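Local atomic coordinates of polyketide synthase (Lyngbya majuscula 19L, PDB entry 3QIT), a protein that hydrolyses a polyketide thioester and, by decarboxylation with sulfate elimination, forms the terminal alkene in curacin A biosynthesis. Residues L18-S23 with G53-A58; P27-I32 with L98-S103; M104-A109 with V126-P131; K121-V126 with V232-V237. All coordinates share one frame; numbering follows the deposited sequence. Where two conformers were deposited one is given.

Interaction 1. Residues L18-S23 with G53-A58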
loop_
_atom_site.group_PDB
_atom_site.type_symbol
_atom_site.label_atom_id
_atom_site.label_comp_id
_atom_site.label_asym_id
_atom_site.label_seq_id
_atom_site.Cartn_x
_atom_site.Cartn_y
_atom_site.Cartn_z
ATOM N N LEU B 18 -13.674 -15.326 -8.503
ATOM C CA LEU B 18 -13.625 -15.235 -9.967
ATOM C C LEU B 18 -15.003 -15.527 -10.536
ATOM O O LEU B 18 -15.499 -16.630 -10.375
ATOM C CB LEU B 18 -12.639 -16.278 -10.511
ATOM C CG LEU B 18 -11.167 -16.151 -10.113
ATOM C CD1 LEU B 18 -10.346 -17.251 -10.832
ATOM C CD2 LEU B 18 -10.627 -14.793 -10.453
ATOM N N CYS B 19 -15.633 -14.544 -11.180
ATOM C CA CYS B 19 -16.905 -14.796 -11.842
ATOM C C CYS B 19 -16.571 -15.283 -13.234
ATOM O O CYS B 19 -15.674 -14.737 -13.877
ATOM C CB CYS B 19 -17.722 -13.526 -11.982
ATOM S SG CYS B 19 -18.139 -12.729 -10.410
ATOM N N SER B 20 -17.250 -16.320 -13.698
ATOM C CA SER B 20 -16.955 -16.823 -15.030
ATOM C C SER B 20 -18.196 -17.276 -15.784
ATOM O O SER B 20 -19.198 -17.686 -15.185
ATOM C CB SER B 20 -15.930 -17.968 -14.978
ATOM O OG SER B 20 -16.508 -19.140 -14.446
ATOM N N TRP B 21 -18.112 -17.175 -17.113
ATOM C CA TRP B 21 -19.161 -17.630 -18.011
ATOM C C TRP B 21 -18.479 -18.436 -19.095
ATOM O O TRP B 21 -17.370 -18.105 -19.516
ATOM C CB TRP B 21 -19.891 -16.452 -18.671
ATOM C CG TRP B 21 -20.581 -15.512 -17.732
ATOM C CD1 TRP B 21 -21.903 -15.492 -17.421
ATOM C CD2 TRP B 21 -19.976 -14.440 -16.998
ATOM N NE1 TRP B 21 -22.165 -14.468 -16.536
ATOM C CE2 TRP B 21 -21.004 -13.792 -16.278
ATOM C CE3 TRP B 21 -18.670 -13.940 -16.916
ATOM C CZ2 TRP B 21 -20.754 -12.689 -15.433
ATOM C CZ3 TRP B 21 -18.417 -12.839 -16.070
ATOM C CH2 TRP B 21 -19.462 -12.222 -15.367
ATOM N N GLY B 22 -19.130 -19.506 -19.536
ATOM C CA GLY B 22 -18.619 -20.276 -20.673
ATOM C C GLY B 22 -17.793 -21.468 -20.246
ATOM O O GLY B 22 -17.604 -21.687 -19.058
ATOM N N SER B 23 -17.321 -22.258 -21.218
ATOM C CA SER B 23 -16.636 -23.531 -20.938
ATOM C C SER B 23 -15.200 -23.309 -20.489
ATOM O O SER B 23 -14.480 -22.545 -21.127
ATOM C CB SER B 23 -16.622 -24.426 -22.189
ATOM O OG SER B 23 -17.906 -24.548 -22.780
ATOM N N GLY B 53 -18.005 -19.196 -27.840
ATOM C CA GLY B 53 -16.936 -20.141 -27.490
ATOM C C GLY B 53 -15.736 -19.538 -26.775
ATOM O O GLY B 53 -14.597 -19.998 -26.950
ATOM N N TYR B 54 -16.008 -18.527 -25.952
ATOM C CA TYR B 54 -14.998 -17.927 -25.074
ATOM C C TYR B 54 -15.332 -18.247 -23.644
ATOM O O TYR B 54 -16.506 -18.481 -23.318
ATOM C CB TYR B 54 -14.889 -16.414 -25.264
ATOM C CG TYR B 54 -14.224 -16.077 -26.570
ATOM C CD1 TYR B 54 -14.974 -15.989 -27.742
ATOM C CD2 TYR B 54 -12.843 -15.928 -26.651
ATOM C CE1 TYR B 54 -14.369 -15.720 -28.957
ATOM C CE2 TYR B 54 -12.223 -15.640 -27.876
ATOM C CZ TYR B 54 -13.002 -15.544 -29.020
ATOM O OH TYR B 54 -12.420 -15.278 -30.244
ATOM N N ARG B 55 -14.274 -18.323 -22.841
ATOM C CA ARG B 55 -14.333 -18.423 -21.385
ATOM C C ARG B 55 -14.093 -16.997 -20.857
ATOM O O ARG B 55 -13.003 -16.452 -20.982
ATOM C CB ARG B 55 -13.257 -19.400 -20.889
ATOM C CG ARG B 55 -13.095 -19.473 -19.365
ATOM C CD ARG B 55 -14.309 -20.044 -18.680
ATOM N NE ARG B 55 -13.973 -20.340 -17.280
ATOM C CZ ARG B 55 -14.776 -20.971 -16.428
ATOM N NH1 ARG B 55 -15.971 -21.366 -16.817
ATOM N NH2 ARG B 55 -14.389 -21.175 -15.170
ATOM N N VAL B 56 -15.134 -16.388 -20.295
ATOM C CA VAL B 56 -15.009 -15.010 -19.809
ATOM C C VAL B 56 -14.805 -15.078 -18.289
ATOM O O VAL B 56 -15.558 -15.725 -17.584
ATOM C CB VAL B 56 -16.276 -14.178 -20.133
ATOM C CG1 VAL B 56 -16.091 -12.748 -19.710
ATOM C CG2 VAL B 56 -16.626 -14.279 -21.657
ATOM N N VAL B 57 -13.761 -14.415 -17.816
ATOM C CA VAL B 57 -13.418 -14.441 -16.402
ATOM C C VAL B 57 -13.349 -12.984 -15.922
ATOM O O VAL B 57 -12.642 -12.165 -16.508
ATOM C CB VAL B 57 -12.044 -15.119 -16.180
ATOM C CG1 VAL B 57 -11.620 -14.993 -14.721
ATOM C CG2 VAL B 57 -12.079 -16.592 -16.590
ATOM N N ALA B 58 -14.083 -12.672 -14.844
ATOM C CA ALA B 58 -14.132 -11.325 -14.311
ATOM C C ALA B 58 -13.946 -11.429 -12.790
ATOM O O ALA B 58 -14.894 -11.718 -12.079
ATOM C CB ALA B 58 -15.484 -10.639 -14.664
HETATM O O HOH W 1 -17.602 -20.988 -23.845
#
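C19, S20 and W21 pair antiparallel with A58, V57 and V56, joining strands 14-21 and 55-59 of the mixed central sheet of an alpha/beta hydrolase fold. The backbone bonds come in two reciprocal pairs. A58 N gives the shortest of them to C19 O (2.8 Å), and C19 N answers to A58 O at 3.1 Å. W21 and V56 likewise exchange N-H groups, with V56 N 2.9 Å from W21 O. Between these pairs, the CA of S20 sends a CA-H...O contact to V56 O.

The closer apolar contacts lie on the face of W21, V56 and A58. The indole of W21 meets A58 at its edge, in plane, with CZ3 3.9 Å from A58 CB, while CE3 touches V56 CG1 at 4.0 Å. Its NE1 is bonded to Q43 OE1, and helix 43-51 covers this face.

Polar side-chain contacts centre on R55. CG lies opposite the backbone N (chi1 173°) and the chain bends at chi2, which swings the guanidinium back over S20. S20 CB sits 3.5 Å above the centre of one face, and P24 packs against the same side chain. E5 offers NH1 a long, weak ion pair. A leucine here would probably leave G22 O without its side-chain donor and uncover S20.

Where the strands part, a water bridges S23 N and Y54 O. Nearby, R55 NH1 donates to G22 O at 2.8 Å, the oxygen lying almost in the guanidinium plane.

Interaction 2. Residues P27-I32 with L98-S103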
loop_
_atom_site.group_PDB
_atom_site.type_symbol
_atom_site.label_atom_id
_atom_site.label_comp_id
_atom_site.label_asym_id
_atom_site.label_seq_id
_atom_site.Cartn_x
_atom_site.Cartn_y
_atom_site.Cartn_z
ATOM N N PRO B 27 -10.858 -20.278 -25.029
ATOM C CA PRO B 27 -9.918 -19.157 -24.882
ATOM C C PRO B 27 -10.475 -18.097 -23.953
ATOM O O PRO B 27 -11.677 -17.832 -23.974
ATOM C CB PRO B 27 -9.801 -18.580 -26.305
ATOM C CG PRO B 27 -10.235 -19.670 -27.208
ATOM C CD PRO B 27 -11.124 -20.603 -26.443
ATOM N N VAL B 28 -9.590 -17.481 -23.172
ATOM C CA VAL B 28 -10.016 -16.603 -22.080
ATOM C C VAL B 28 -10.172 -15.145 -22.504
ATOM O O VAL B 28 -9.312 -14.585 -23.188
ATOM C CB VAL B 28 -9.036 -16.705 -20.884
ATOM C CG1 VAL B 28 -9.344 -15.595 -19.823
ATOM C CG2 VAL B 28 -9.087 -18.113 -20.267
ATOM N N VAL B 29 -11.259 -14.529 -22.046
ATOM C CA VAL B 29 -11.387 -13.072 -22.029
ATOM C C VAL B 29 -11.380 -12.669 -20.560
ATOM O O VAL B 29 -12.284 -13.033 -19.813
ATOM C CB VAL B 29 -12.678 -12.577 -22.696
ATOM C CG1 VAL B 29 -12.773 -11.033 -22.707
ATOM C CG2 VAL B 29 -12.748 -13.077 -24.168
ATOM N N LEU B 30 -10.350 -11.939 -20.165
ATOM C CA LEU B 30 -10.215 -11.499 -18.775
ATOM C C LEU B 30 -10.703 -10.040 -18.690
ATOM O O LEU B 30 -10.158 -9.166 -19.361
ATOM C CB LEU B 30 -8.764 -11.644 -18.318
ATOM C CG LEU B 30 -8.397 -11.086 -16.924
ATOM C CD1 LEU B 30 -9.210 -11.805 -15.854
ATOM C CD2 LEU B 30 -6.921 -11.325 -16.690
ATOM N N CYS B 31 -11.715 -9.790 -17.853
ATOM C CA CYS B 31 -12.382 -8.475 -17.757
ATOM C C CYS B 31 -12.173 -7.904 -16.343
ATOM O O CYS B 31 -12.444 -8.588 -15.354
ATOM C CB CYS B 31 -13.887 -8.606 -17.956
ATOM S SG CYS B 31 -14.329 -9.345 -19.567
ATOM N N ILE B 32 -11.733 -6.648 -16.276
ATOM C CA ILE B 32 -11.461 -5.975 -14.997
ATOM C C ILE B 32 -12.458 -4.816 -14.828
ATOM O O ILE B 32 -12.446 -3.829 -15.611
ATOM C CB ILE B 32 -9.983 -5.430 -14.933
ATOM C CG1 ILE B 32 -8.962 -6.511 -15.352
ATOM C CG2 ILE B 32 -9.663 -4.873 -13.520
ATOM C CD1 ILE B 32 -8.953 -7.756 -14.473
ATOM N N LEU B 98 -7.310 -12.288 -24.095
ATOM C CA LEU B 98 -7.890 -10.982 -24.384
ATOM C C LEU B 98 -8.131 -10.315 -23.042
ATOM O O LEU B 98 -8.765 -10.907 -22.184
ATOM C CB LEU B 98 -9.201 -11.163 -25.153
ATOM C CG LEU B 98 -9.064 -11.789 -26.544
ATOM C CD1 LEU B 98 -10.433 -12.172 -27.118
ATOM C CD2 LEU B 98 -8.295 -10.867 -27.509
ATOM N N LEU B 99 -7.564 -9.122 -22.847
ATOM C CA LEU B 99 -7.682 -8.404 -21.581
ATOM C C LEU B 99 -8.526 -7.158 -21.802
ATOM O O LEU B 99 -8.184 -6.331 -22.635
ATOM C CB LEU B 99 -6.297 -8.003 -21.056
ATOM C CG LEU B 99 -6.253 -7.236 -19.727
ATOM C CD1 LEU B 99 -6.940 -7.992 -18.588
ATOM C CD2 LEU B 99 -4.789 -6.950 -19.388
ATOM N N VAL B 100 -9.603 -7.020 -21.027
ATOM C CA VAL B 100 -10.564 -5.935 -21.208
ATOM C C VAL B 100 -10.688 -5.247 -19.848
ATOM O O VAL B 100 -10.778 -5.922 -18.815
ATOM C CB VAL B 100 -11.942 -6.475 -21.597
ATOM C CG1 VAL B 100 -12.895 -5.297 -21.914
ATOM C CG2 VAL B 100 -11.809 -7.420 -22.810
ATOM N N GLY B 101 -10.696 -3.922 -19.823
ATOM C CA GLY B 101 -10.845 -3.203 -18.539
ATOM C C GLY B 101 -11.734 -2.015 -18.751
ATOM O O GLY B 101 -11.736 -1.451 -19.843
ATOM N N HIS B 102 -12.495 -1.638 -17.725
ATOM C CA HIS B 102 -13.384 -0.477 -17.803
ATOM C C HIS B 102 -12.996 0.562 -16.739
ATOM O O HIS B 102 -12.925 0.232 -15.547
ATOM C CB HIS B 102 -14.830 -0.874 -17.538
ATOM C CG HIS B 102 -15.754 0.302 -17.466
ATOM N ND1 HIS B 102 -16.361 0.708 -16.298
ATOM C CD2 HIS B 102 -16.152 1.174 -18.421
ATOM C CE1 HIS B 102 -17.102 1.778 -16.540
ATOM N NE2 HIS B 102 -16.983 2.090 -17.813
ATOM N N SER B 103 -12.781 1.800 -17.171
ATOM C CA SER B 103 -12.444 2.927 -16.237
ATOM C C SER B 103 -11.218 2.631 -15.355
ATOM O O SER B 103 -10.135 2.407 -15.897
ATOM C CB SER B 103 -13.673 3.320 -15.417
ATOM O OG SER B 103 -13.442 4.569 -14.786
#
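H102, whose backbone N is bonded to I32 O at 3.0 Å, carries the flat group of this contact. S103 CB lies 3.8 Å above one face of its imidazole, displaced toward the rim. The rings of H269 and H272 also meet the imidazole, with planes inclined at about 45° and 40°. NE2 is bonded to H269 O, a bond that probably restrains the turn of the ring.

Behind H102 the two strands run parallel, and five backbone bonds join them. L98 O receives L30 N and L30 O receives V100 N, and V100 O takes I32 N at 2.8 Å. L98 N to V28 O is the longest, at 3.2 Å.

On the face of V29, C31, L98 and V100, valine methyls do most of the touching. V29 turns CG1 to V100 CG2 (3.7 Å), and its other branch, CG2, meets L98 CD1 at 3.9 Å. C31 SG lies more loosely over V100 CB. On the opposite face L30 and L99 stand side by side, pointing the same way. L99, extended at chi1 and turned at chi2, brings CD1 within 3.5 Å of L30 O and 3.8 Å of L30 CG. A109 and I112 of helix 104-115 cover L99 on that side.

The phi of S103 is positive (55°), directly after the strand and before helix 104-115. This sharp turn in a GxSxG sequence is consistent with the nucleophile elbow of alpha/beta hydrolases, with S103 probably the nucleophile.

Interaction 3. Residues M104-A109 with V126-P131; sequences MGAMLA and VELPLP
A106 and L128 carry this contact, in which the first turns of helix 104-115 rest on the loop that follows strand 120-126. The CB of A106 points toward the loop and touches V126 O at 3.7 Å and L128 CD1 at 3.8 Å.

L128 reaches the helix through one branch. Its CG is anti to the backbone N (chi1 180°), and a turn at chi2 of 76° sets CD1 against the helix backbone, 3.7 Å from A106 C and 3.8 Å from M107 N. Y223 and L236 also pack on L128.

The two methionines send their side chains elsewhere. M104 is extended through chi1 and chi2 and leads away toward I35 and L61, so here it contributes its backbone: M104 N stands 4.5 Å from P129 CG, a loose approach. M107 likewise leads its side chain away.

E127 turns its carboxylate away from the helix, with OE1 bonded to H269 ND1 and to S242 OG, and OE2 to G239 N. This fits the acid of a Ser-His-Glu triad, with S103 just ahead of the helix.

No hydrogen bond crosses between the two segments. Contact therefore rests on van der Waals packing of the A106 methyl and one L128 methyl against side chain and backbone, a closeness that the small A106 side chain probably allows, while L128 O is bonded to Q253 and N245.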
loop_
_atom_site.group_PDB
_atom_site.type_symbol
_atom_site.label_atom_id
_atom_site.label_comp_id
_atom_site.label_asym_id
_atom_site.label_seq_id
_atom_site.Cartn_x
_atom_site.Cartn_y
_atom_site.Cartn_z
ATOM N N MET B 104 -11.336 2.634 -14.015
ATOM C CA MET B 104 -10.196 2.151 -13.192
ATOM C C MET B 104 -9.654 0.780 -13.638
ATOM O O MET B 104 -8.440 0.527 -13.582
ATOM C CB MET B 104 -10.520 2.107 -11.687
ATOM C CG MET B 104 -9.316 1.652 -10.849
ATOM S SD MET B 104 -9.711 1.516 -9.084
ATOM C CE MET B 104 -10.617 -0.023 -9.084
ATOM N N GLY B 105 -10.550 -0.116 -14.055
ATOM C CA GLY B 105 -10.126 -1.408 -14.548
ATOM C C GLY B 105 -9.300 -1.318 -15.824
ATOM O O GLY B 105 -8.434 -2.139 -16.053
ATOM N N ALA B 106 -9.567 -0.309 -16.653
ATOM C CA ALA B 106 -8.761 -0.073 -17.849
ATOM C C ALA B 106 -7.365 0.406 -17.465
ATOM O O ALA B 106 -6.374 -0.009 -18.063
ATOM C CB ALA B 106 -9.449 0.953 -18.758
ATOM N N MET B 107 -7.283 1.275 -16.449
ATOM C CA MET B 107 -5.983 1.721 -15.920
ATOM C C MET B 107 -5.210 0.498 -15.412
ATOM O O MET B 107 -4.061 0.315 -15.759
ATOM C CB MET B 107 -6.156 2.742 -14.771
ATOM C CG MET B 107 -4.835 3.231 -14.182
ATOM S SD MET B 107 -4.103 2.101 -12.961
ATOM C CE MET B 107 -5.255 2.200 -11.580
ATOM N N LEU B 108 -5.867 -0.355 -14.627
ATOM C CA LEU B 108 -5.197 -1.569 -14.125
ATOM C C LEU B 108 -4.759 -2.502 -15.249
ATOM O O LEU B 108 -3.670 -3.089 -15.193
ATOM C CB LEU B 108 -6.048 -2.323 -13.092
ATOM C CG LEU B 108 -6.235 -1.531 -11.784
ATOM C CD1 LEU B 108 -7.450 -2.107 -11.001
ATOM C CD2 LEU B 108 -4.979 -1.570 -10.923
ATOM N N ALA B 109 -5.612 -2.619 -16.256
ATOM C CA ALA B 109 -5.310 -3.427 -17.425
ATOM C C ALA B 109 -4.078 -2.900 -18.137
ATOM O O ALA B 109 -3.237 -3.694 -18.556
ATOM C CB ALA B 109 -6.502 -3.471 -18.365
ATOM N N VAL B 126 -11.605 0.203 -22.174
ATOM C CA VAL B 126 -12.911 0.849 -22.298
ATOM C C VAL B 126 -12.962 2.011 -21.335
ATOM O O VAL B 126 -12.833 1.816 -20.119
ATOM C CB VAL B 126 -14.066 -0.129 -21.999
ATOM C CG1 VAL B 126 -15.429 0.535 -22.251
ATOM C CG2 VAL B 126 -13.937 -1.359 -22.897
ATOM N N GLU B 127 -13.080 3.217 -21.893
ATOM C CA GLU B 127 -13.151 4.456 -21.099
ATOM C C GLU B 127 -11.952 4.623 -20.174
ATOM O O GLU B 127 -12.076 4.746 -18.939
ATOM C CB GLU B 127 -14.484 4.529 -20.358
ATOM C CG GLU B 127 -15.649 4.835 -21.323
ATOM C CD GLU B 127 -15.764 6.313 -21.616
ATOM O OE1 GLU B 127 -15.929 7.080 -20.630
ATOM O OE2 GLU B 127 -15.675 6.719 -22.808
ATOM N N LEU B 128 -10.777 4.645 -20.790
ATOM C CA LEU B 128 -9.522 4.812 -20.078
ATOM C C LEU B 128 -9.418 6.236 -19.563
ATOM O O LEU B 128 -9.536 7.170 -20.333
ATOM C CB LEU B 128 -8.349 4.516 -21.028
ATOM C CG LEU B 128 -6.968 4.662 -20.387
ATOM C CD1 LEU B 128 -6.653 3.455 -19.475
ATOM C CD2 LEU B 128 -5.907 4.853 -21.483
ATOM N N PRO B 129 -9.224 6.399 -18.238
ATOM C CA PRO B 129 -9.035 7.774 -17.733
ATOM C C PRO B 129 -7.585 8.237 -17.864
ATOM O O PRO B 129 -6.690 7.439 -18.145
ATOM C CB PRO B 129 -9.455 7.672 -16.258
ATOM C CG PRO B 129 -9.420 6.197 -15.908
ATOM C CD PRO B 129 -9.261 5.382 -17.173
ATOM N N LEU B 130 -7.356 9.533 -17.693
ATOM C CA LEU B 130 -6.003 10.036 -17.557
ATOM C C LEU B 130 -5.984 10.791 -16.234
ATOM O O LEU B 130 -6.971 11.465 -15.906
ATOM C CB LEU B 130 -5.649 10.989 -18.696
ATOM C CG LEU B 130 -5.199 10.450 -20.054
ATOM C CD1 LEU B 130 -4.723 11.619 -20.938
ATOM C CD2 LEU B 130 -4.098 9.405 -19.901
ATOM N N PRO B 131 -4.886 10.660 -15.472
ATOM C CA PRO B 131 -4.695 11.483 -14.273
ATOM C C PRO B 131 -4.667 12.964 -14.618
ATOM O O PRO B 131 -4.103 13.359 -15.652
ATOM C CB PRO B 131 -3.319 11.043 -13.763
ATOM C CG PRO B 131 -3.093 9.699 -14.342
ATOM C CD PRO B 131 -3.760 9.729 -15.681
#

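Interaction 4. Residues K121-V126 with V232-V237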
loop_
_atom_site.group_PDB
_atom_site.type_symbol
_atom_site.label_atom_id
_atom_site.label_comp_id
_atom_site.label_asym_id
_atom_site.label_seq_id
_atom_site.Cartn_x
_atom_site.Cartn_y
_atom_site.Cartn_z
ATOM N N LYS B 121 -2.934 -11.091 -25.737
ATOM C CA LYS B 121 -3.133 -11.123 -27.199
ATOM C C LYS B 121 -3.611 -9.760 -27.705
ATOM O O LYS B 121 -3.098 -9.235 -28.712
ATOM C CB LYS B 121 -4.148 -12.224 -27.561
ATOM C CG LYS B 121 -4.566 -12.305 -29.025
ATOM C CD LYS B 121 -5.728 -13.303 -29.156
ATOM C CE LYS B 121 -5.827 -13.902 -30.562
ATOM N NZ LYS B 121 -6.210 -12.915 -31.590
ATOM N N GLU B 122 -4.600 -9.195 -27.016
ATOM C CA GLU B 122 -5.133 -7.861 -27.341
ATOM C C GLU B 122 -5.573 -7.192 -26.052
ATOM O O GLU B 122 -6.135 -7.840 -25.181
ATOM C CB GLU B 122 -6.331 -7.942 -28.300
ATOM C CG GLU B 122 -6.989 -6.568 -28.646
ATOM C CD GLU B 122 -6.367 -5.873 -29.866
ATOM O OE1 GLU B 122 -5.757 -6.572 -30.701
ATOM O OE2 GLU B 122 -6.505 -4.636 -30.004
ATOM N N LEU B 123 -5.306 -5.896 -25.960
ATOM C CA LEU B 123 -5.670 -5.083 -24.813
ATOM C C LEU B 123 -6.811 -4.175 -25.224
ATOM O O LEU B 123 -6.656 -3.366 -26.143
ATOM C CB LEU B 123 -4.465 -4.244 -24.396
ATOM C CG LEU B 123 -4.601 -3.334 -23.192
ATOM C CD1 LEU B 123 -4.870 -4.135 -21.873
ATOM C CD2 LEU B 123 -3.330 -2.441 -23.052
ATOM N N ILE B 124 -7.948 -4.305 -24.547
ATOM C CA ILE B 124 -9.159 -3.543 -24.901
ATOM C C ILE B 124 -9.452 -2.616 -23.723
ATOM O O ILE B 124 -9.795 -3.083 -22.622
ATOM C CB ILE B 124 -10.356 -4.479 -25.191
ATOM C CG1 ILE B 124 -10.000 -5.363 -26.398
ATOM C CG2 ILE B 124 -11.612 -3.645 -25.513
ATOM C CD1 ILE B 124 -10.690 -6.666 -26.443
ATOM N N LEU B 125 -9.284 -1.311 -23.961
ATOM C CA LEU B 125 -9.350 -0.309 -22.894
ATOM C C LEU B 125 -10.628 0.488 -23.038
ATOM O O LEU B 125 -10.749 1.306 -23.941
ATOM C CB LEU B 125 -8.105 0.603 -22.949
ATOM C CG LEU B 125 -6.810 -0.201 -22.847
ATOM C CD1 LEU B 125 -5.612 0.724 -23.071
ATOM C CD2 LEU B 125 -6.714 -0.910 -21.485
ATOM N N VAL B 126 -11.605 0.203 -22.174
ATOM C CA VAL B 126 -12.911 0.849 -22.298
ATOM C C VAL B 126 -12.962 2.011 -21.335
ATOM O O VAL B 126 -12.833 1.816 -20.119
ATOM C CB VAL B 126 -14.066 -0.129 -21.999
ATOM C CG1 VAL B 126 -15.429 0.535 -22.251
ATOM C CG2 VAL B 126 -13.937 -1.359 -22.897
ATOM N N VAL B 232 1.785 -4.321 -26.753
ATOM C CA VAL B 232 0.719 -5.220 -27.166
ATOM C C VAL B 232 -0.324 -4.506 -28.019
ATOM O O VAL B 232 -0.540 -3.298 -27.894
ATOM C CB VAL B 232 0.024 -5.954 -25.982
ATOM C CG1 VAL B 232 1.029 -6.791 -25.193
ATOM C CG2 VAL B 232 -0.729 -4.977 -25.094
ATOM N N PRO B 233 -0.953 -5.266 -28.946
ATOM C CA PRO B 233 -2.010 -4.672 -29.781
ATOM C C PRO B 233 -3.150 -4.148 -28.921
ATOM O O PRO B 233 -3.629 -4.851 -28.018
ATOM C CB PRO B 233 -2.479 -5.848 -30.639
ATOM C CG PRO B 233 -1.254 -6.738 -30.741
ATOM C CD PRO B 233 -0.659 -6.658 -29.352
ATOM N N THR B 234 -3.579 -2.919 -29.190
ATOM C CA THR B 234 -4.453 -2.218 -28.242
ATOM C C THR B 234 -5.616 -1.571 -28.970
ATOM O O THR B 234 -5.438 -1.102 -30.079
ATOM C CB THR B 234 -3.648 -1.147 -27.453
ATOM O OG1 THR B 234 -2.607 -1.799 -26.715
ATOM C CG2 THR B 234 -4.560 -0.375 -26.468
ATOM N N THR B 235 -6.801 -1.603 -28.351
ATOM C CA THR B 235 -7.969 -0.882 -28.833
ATOM C C THR B 235 -8.483 0.017 -27.726
ATOM O O THR B 235 -8.814 -0.482 -26.621
ATOM C CB THR B 235 -9.083 -1.864 -29.225
ATOM O OG1 THR B 235 -8.581 -2.731 -30.251
ATOM C CG2 THR B 235 -10.321 -1.122 -29.748
ATOM N N LEU B 236 -8.517 1.324 -28.020
ATOM C CA LEU B 236 -9.133 2.318 -27.144
ATOM C C LEU B 236 -10.612 2.454 -27.482
ATOM O O LEU B 236 -10.971 2.797 -28.617
ATOM C CB LEU B 236 -8.417 3.679 -27.254
ATOM C CG LEU B 236 -6.956 3.705 -26.815
ATOM C CD1 LEU B 236 -6.205 4.932 -27.387
ATOM C CD2 LEU B 236 -6.851 3.671 -25.256
ATOM N N VAL B 237 -11.474 2.186 -26.503
ATOM C CA VAL B 237 -12.913 2.237 -26.727
ATOM C C VAL B 237 -13.530 3.375 -25.931
ATOM O O VAL B 237 -13.334 3.466 -24.719
ATOM C CB VAL B 237 -13.585 0.906 -26.352
ATOM C CG1 VAL B 237 -15.074 0.904 -26.731
ATOM C CG2 VAL B 237 -12.825 -0.269 -26.965
#
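L123, L125 and V237 form the tightly packed part of this parallel pairing. Backbone bonds run from L123 N to P233 O, T235 N to L123 O, L125 N to T235 O (2.8 Å) and V237 N to L125 O. L125 CD1 rests against both T234 CG2 (3.7 Å) and L236 CD2 (3.9 Å). On the other face I124 and V237 lie side by side, their CG2 methyls 3.9 Å apart, and V126 CG2 rests on V237 CB.

The solvent side lies at K121 and P233, where P233 CD is 3.6 Å from K121 O. Buried beside it, E122 bends at chi2 (89°), which brings OE1 to P233 CB (3.4 Å) and OE2 to T235. T235 OG1 donates to E122 OE2 at 2.8 Å on the anti side, 35° out of the carboxylate plane, and K261 NZ makes a salt bridge to the same oxygen. An alanine in place of E122 would probably leave K261 without its carboxylate mate and the T235 hydroxyl without this acceptor.

Adjacent parallel strands packed against helix 104-115, as here through L123 and L125, are the core of the alpha/beta hydrolase fold.

How the interactions relate
Interactions 1, 2 and 4 follow one another across a single sheet. R55 O to V29 N (2.8 Å) joins interaction 1 to interaction 2, and L99 O to I124 N (2.8 Å) joins 2 to 4; the centres of 1 and 4 are about 19 Å apart. Interaction 3, which shares V126 with 4, sits where strands give way to the probable active site: G101 O meets V126 N at 2.9 Å, and E127 N meets V237 O at 2.8 Å. The presumed nucleophile S103 ends interaction 2 and the presumed acid E127 lies in interaction 3, with H269 the likely third member, whereas interaction 1 stays about 11 Å from interaction 3 (nearest atoms).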